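Local coordinates for NTF2 domain-containing protein (Chaetomium thermophilum, PDB 4X2H) that adopts an NTF2-like fold, pairs with a chain of another protein, and probably serves in nuclear transport, as some relatives with this fold do, at residues B[46-51]-B[57-62]; B[27-32]-B[176-181]. One frame throughout, in Å; residues are numbered along the deposited sequence.

Contact 1 (B[46-51]-B[57-62]); sequences ITINGR and EEWDTM
Ile48, at the end of strand 45-48, lays its branched side chain across the indole of Trp59 on helix 56-66. CD1 stands over the six-membered ring, 3.6 Å from its centroid and 11° off the normal, which meets the geometry of a CH-pi contact. Ile48 CG2, anti to the backbone N, reaches Trp59 CZ3 at 3.5 Å and Met62 CE at 3.9 Å. This is the tight, buried half, and Val53 packs against both Ile48 and Met62. The type I' turn from Ile48 to Arg51 brings the chain back so that Arg51 passes over Met62, whose CE lies 3.5 Å above one face of the guanidinium. On the looser outer side, where both residues are partly exposed, Arg51 offers NH2 at its edge to Glu58 OE1, with guanidinium and carboxylate planes 44° apart. The charge pairing is plausible, but the modelled separation is too short to trust. The chemistry is thus layered, apolar contacts joining helix to strand inside and a salt bridge on the partly exposed side, so the apolar packing of Ile48 on Trp59 and Met62 is what the coordinates securely support, and the charge pair is doubtful in detail.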
# COMPACT_ATOMS: atom_id res chain seq x y z
N ILE B 46 8.55 -10.39 3.34
CA ILE B 46 9.31 -9.18 3.05
C ILE B 46 9.95 -9.25 1.67
O ILE B 46 10.70 -10.19 1.37
CB ILE B 46 10.41 -8.94 4.10
CG1 ILE B 46 9.80 -8.91 5.51
CG2 ILE B 46 11.14 -7.63 3.83
CD1 ILE B 46 10.84 -8.92 6.62
N THR B 47 9.66 -8.26 0.84
CA THR B 47 10.28 -8.13 -0.48
C THR B 47 10.93 -6.76 -0.56
O THR B 47 10.26 -5.75 -0.39
CB THR B 47 9.25 -8.30 -1.61
OG1 THR B 47 8.43 -9.44 -1.35
CG2 THR B 47 9.96 -8.48 -2.95
N ILE B 48 12.23 -6.73 -0.83
CA ILE B 48 12.99 -5.49 -0.89
C ILE B 48 13.54 -5.31 -2.30
O ILE B 48 14.47 -6.01 -2.70
CB ILE B 48 14.15 -5.47 0.13
CG1 ILE B 48 13.64 -5.74 1.55
CG2 ILE B 48 14.91 -4.15 0.06
CD1 ILE B 48 12.62 -4.73 2.06
N ASN B 49 12.95 -4.37 -3.04
CA ASN B 49 13.32 -4.14 -4.44
C ASN B 49 13.30 -5.45 -5.22
O ASN B 49 14.15 -5.69 -6.06
CB ASN B 49 14.69 -3.47 -4.54
CG ASN B 49 14.62 -1.96 -4.49
OD1 ASN B 49 13.55 -1.37 -4.59
ND2 ASN B 49 15.77 -1.32 -4.37
N GLY B 50 12.32 -6.29 -4.91
CA GLY B 50 12.11 -7.52 -5.66
C GLY B 50 12.86 -8.72 -5.12
O GLY B 50 12.73 -9.83 -5.65
N ARG B 51 13.65 -8.52 -4.07
CA ARG B 51 14.34 -9.62 -3.41
C ARG B 51 13.57 -10.05 -2.17
O ARG B 51 13.34 -9.25 -1.27
CB ARG B 51 15.76 -9.22 -3.02
CG ARG B 51 16.59 -10.36 -2.44
CD ARG B 51 17.93 -9.87 -1.96
NE ARG B 51 18.15 -10.17 -0.55
CZ ARG B 51 19.13 -9.65 0.19
NH1 ARG B 51 19.99 -8.79 -0.34
NH2 ARG B 51 19.24 -9.99 1.47
N GLU B 57 15.44 -9.15 10.62
CA GLU B 57 16.82 -8.94 11.04
C GLU B 57 17.73 -8.71 9.84
O GLU B 57 18.63 -7.87 9.88
CB GLU B 57 17.32 -10.12 11.86
CG GLU B 57 16.82 -10.15 13.31
CD GLU B 57 15.37 -10.57 13.43
OE1 GLU B 57 14.80 -10.40 14.53
OE2 GLU B 57 14.79 -11.09 12.45
N GLU B 58 17.51 -9.48 8.77
CA GLU B 58 18.31 -9.33 7.57
C GLU B 58 18.03 -7.98 6.91
O GLU B 58 18.95 -7.31 6.42
CB GLU B 58 18.05 -10.47 6.58
CG GLU B 58 18.90 -10.38 5.32
CD GLU B 58 18.72 -11.57 4.40
OE1 GLU B 58 19.21 -11.50 3.25
OE2 GLU B 58 18.10 -12.57 4.81
N TRP B 59 16.77 -7.58 6.90
CA TRP B 59 16.37 -6.27 6.38
C TRP B 59 17.08 -5.15 7.14
O TRP B 59 17.56 -4.20 6.53
CB TRP B 59 14.85 -6.13 6.45
CG TRP B 59 14.28 -4.76 6.19
CD1 TRP B 59 13.32 -4.13 6.93
CD2 TRP B 59 14.62 -3.86 5.12
NE1 TRP B 59 13.04 -2.90 6.39
CE2 TRP B 59 13.82 -2.71 5.28
CE3 TRP B 59 15.52 -3.91 4.05
CZ2 TRP B 59 13.90 -1.62 4.41
CZ3 TRP B 59 15.59 -2.83 3.19
CH2 TRP B 59 14.78 -1.70 3.38
N ASP B 60 17.17 -5.27 8.47
CA ASP B 60 17.92 -4.30 9.26
C ASP B 60 19.39 -4.25 8.83
O ASP B 60 20.00 -3.18 8.77
CB ASP B 60 17.82 -4.63 10.75
CG ASP B 60 16.62 -3.97 11.43
OD1 ASP B 60 16.26 -2.84 11.05
OD2 ASP B 60 16.04 -4.59 12.35
N THR B 61 19.95 -5.41 8.50
CA THR B 61 21.35 -5.48 8.07
C THR B 61 21.53 -4.83 6.71
O THR B 61 22.51 -4.14 6.46
CB THR B 61 21.84 -6.94 8.02
OG1 THR B 61 21.80 -7.50 9.34
CG2 THR B 61 23.27 -7.03 7.49
N MET B 62 20.56 -5.05 5.82
CA MET B 62 20.60 -4.45 4.49
C MET B 62 20.54 -2.93 4.57
O MET B 62 21.21 -2.23 3.81
CB MET B 62 19.44 -4.99 3.64
CG MET B 62 19.58 -6.47 3.31
SD MET B 62 18.08 -7.22 2.67
CE MET B 62 17.89 -6.36 1.12

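Contact 2 (B[27-32]-B[176-181])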
# COMPACT_ATOMS: atom_id res chain seq x y z
N SER B 27 11.62 -5.10 15.47
CA SER B 27 10.64 -5.25 16.53
C SER B 27 9.23 -4.87 16.06
O SER B 27 8.25 -5.15 16.75
CB SER B 27 11.03 -4.40 17.74
OG SER B 27 10.82 -3.02 17.49
N GLY B 28 9.15 -4.24 14.89
CA GLY B 28 7.87 -3.85 14.33
C GLY B 28 7.20 -4.92 13.48
O GLY B 28 6.12 -4.71 12.95
N TYR B 29 7.85 -6.08 13.37
CA TYR B 29 7.34 -7.19 12.56
C TYR B 29 6.74 -8.29 13.43
O TYR B 29 7.04 -8.38 14.62
CB TYR B 29 8.45 -7.77 11.70
CG TYR B 29 8.93 -6.83 10.62
CD1 TYR B 29 9.77 -5.76 10.93
CD2 TYR B 29 8.54 -6.99 9.30
CE1 TYR B 29 10.21 -4.90 9.96
CE2 TYR B 29 8.99 -6.12 8.31
CZ TYR B 29 9.81 -5.08 8.66
OH TYR B 29 10.26 -4.21 7.70
N VAL B 30 5.90 -9.14 12.83
CA VAL B 30 5.22 -10.19 13.58
C VAL B 30 6.17 -11.26 14.09
O VAL B 30 5.87 -11.93 15.08
CB VAL B 30 4.12 -10.88 12.74
CG1 VAL B 30 2.97 -9.91 12.45
CG2 VAL B 30 4.70 -11.49 11.46
N ASN B 31 7.32 -11.43 13.43
CA ASN B 31 8.22 -12.54 13.73
C ASN B 31 8.61 -12.64 15.20
O ASN B 31 8.64 -13.74 15.76
CB ASN B 31 9.51 -12.42 12.90
CG ASN B 31 9.24 -12.46 11.42
OD1 ASN B 31 8.34 -11.79 10.92
ND2 ASN B 31 10.03 -13.26 10.69
N ASN B 32 8.90 -11.50 15.82
CA ASN B 32 9.38 -11.49 17.20
C ASN B 32 8.28 -11.13 18.19
O ASN B 32 8.53 -10.51 19.23
CB ASN B 32 10.55 -10.51 17.33
CG ASN B 32 11.72 -10.88 16.44
OD1 ASN B 32 11.96 -12.06 16.17
ND2 ASN B 32 12.44 -9.88 15.96
N ALA B 176 2.97 -7.69 9.00
CA ALA B 176 2.82 -9.07 8.54
C ALA B 176 3.37 -9.25 7.13
O ALA B 176 3.88 -10.32 6.78
CB ALA B 176 1.36 -9.47 8.57
N SER B 177 3.25 -8.20 6.33
CA SER B 177 3.82 -8.16 4.98
C SER B 177 4.41 -6.79 4.72
O SER B 177 3.92 -5.79 5.24
CB SER B 177 2.77 -8.48 3.90
OG SER B 177 2.32 -9.82 3.98
N HIS B 178 5.45 -6.76 3.89
CA HIS B 178 6.15 -5.53 3.58
C HIS B 178 6.78 -5.65 2.20
O HIS B 178 7.51 -6.60 1.95
CB HIS B 178 7.23 -5.25 4.63
CG HIS B 178 8.09 -4.07 4.33
ND1 HIS B 178 9.34 -3.91 4.88
CD2 HIS B 178 7.89 -2.99 3.54
CE1 HIS B 178 9.88 -2.78 4.44
NE2 HIS B 178 9.02 -2.20 3.63
N LYS B 179 6.46 -4.71 1.32
CA LYS B 179 7.15 -4.59 0.04
C LYS B 179 7.75 -3.20 -0.08
O LYS B 179 7.06 -2.20 0.07
CB LYS B 179 6.22 -4.84 -1.14
CG LYS B 179 5.49 -6.15 -1.10
CD LYS B 179 4.56 -6.27 -2.30
CE LYS B 179 3.86 -7.61 -2.34
NZ LYS B 179 4.82 -8.74 -2.34
N TYR B 180 9.04 -3.18 -0.38
CA TYR B 180 9.78 -1.94 -0.55
C TYR B 180 10.22 -1.80 -2.00
O TYR B 180 10.71 -2.76 -2.59
CB TYR B 180 10.99 -1.92 0.38
CG TYR B 180 11.94 -0.77 0.19
CD1 TYR B 180 12.97 -0.83 -0.74
CD2 TYR B 180 11.83 0.38 0.96
CE1 TYR B 180 13.85 0.21 -0.90
CE2 TYR B 180 12.71 1.43 0.81
CZ TYR B 180 13.71 1.34 -0.12
OH TYR B 180 14.59 2.40 -0.27
N ARG B 181 10.04 -0.60 -2.54
CA ARG B 181 10.54 -0.26 -3.86
C ARG B 181 11.15 1.13 -3.84
O ARG B 181 10.56 2.06 -3.30
CB ARG B 181 9.43 -0.32 -4.91
CG ARG B 181 9.14 -1.72 -5.43
CD ARG B 181 10.24 -2.18 -6.39
NE ARG B 181 10.06 -3.56 -6.81
CZ ARG B 181 10.96 -4.25 -7.51
NH1 ARG B 181 12.11 -3.68 -7.85
NH2 ARG B 181 10.71 -5.50 -7.86
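Val30 and Ala176 bring their CA atoms to 5.7 Å, where the loop after helix 3-20 passes the corner of strand 173-182, and backbone hydrogen bonds of Gly28 and Val30 with Ile175 tie the loop down just before that corner. Val30 meets the bend with one methyl: CG1 lies 4.0 Å from Ala176 CA and 4.2 Å from Ala176 CB, an apolar contact made largely with the backbone, since the Ala176 methyl is directed away. Val156 and His41 also touch Val30. Ala176 and Ser177 together face Ile154, which defines a classic beta bulge in the antiparallel pairing with strand 145-157. A bulge of this kind is consistent with the strong curvature of the NTF2-like sheet, which folds around its helices. From Ser177 onward the side chains alternate: His178 and Tyr180 face the helical side and meet Trp59, whereas Ser177, Lys179 and Arg181 point to the other face and reach the chain of another protein, which Tyr180 also touches.

Tyr29 bridges loop and strand. With its CG anti to the carbonyl carbon (chi1 -67°), the ring extends toward the sheet and delivers OH to His178 ND1 at 3.0 Å, a hydrogen bond in which either group may be the donor. The nitrogen lies at the edge of the phenol, in the ring plane, and the CZ-OH...ND1 angle is about 129°, somewhat wider than the ideal at a phenolic oxygen; toward the imidazole the hydroxyl comes obliquely. His178 CG is anti to its own backbone N, which turns the imidazole to the side where the phenol lies. The other nitrogen, NE2, is hydrogen-bonded to Asp151 OD1, and Phe153 stacks on the ring, so bonds at both nitrogens and a stacked neighbour restrict rotation of this buried imidazole.

Contacts 1 and 2 have centres 10 Å apart and share one sheet, in which strands 45-48 and 173-182 run side by side and parallel. A probable backbone hydrogen bond, Asn49 N to Tyr180 O at 2.8 Å, joins them. On the helical face Trp59 is the common element: its CD1 lies 3.2 Å from Tyr29 OH, its ring meets His178 edge-to-face, and its NE1 bonds to Tyr15 on helix 3-20. Further out, Glu57 OE1 and Asn32 ND2, 2.8 Å apart, probably hydrogen-bond helix 56-66 to the 27-32 loop. Across the sheet, Asn49 from contact 1 and Arg181 from contact 2 both bond to the other protein chain, so both contacts contribute residues to the interface with that chain.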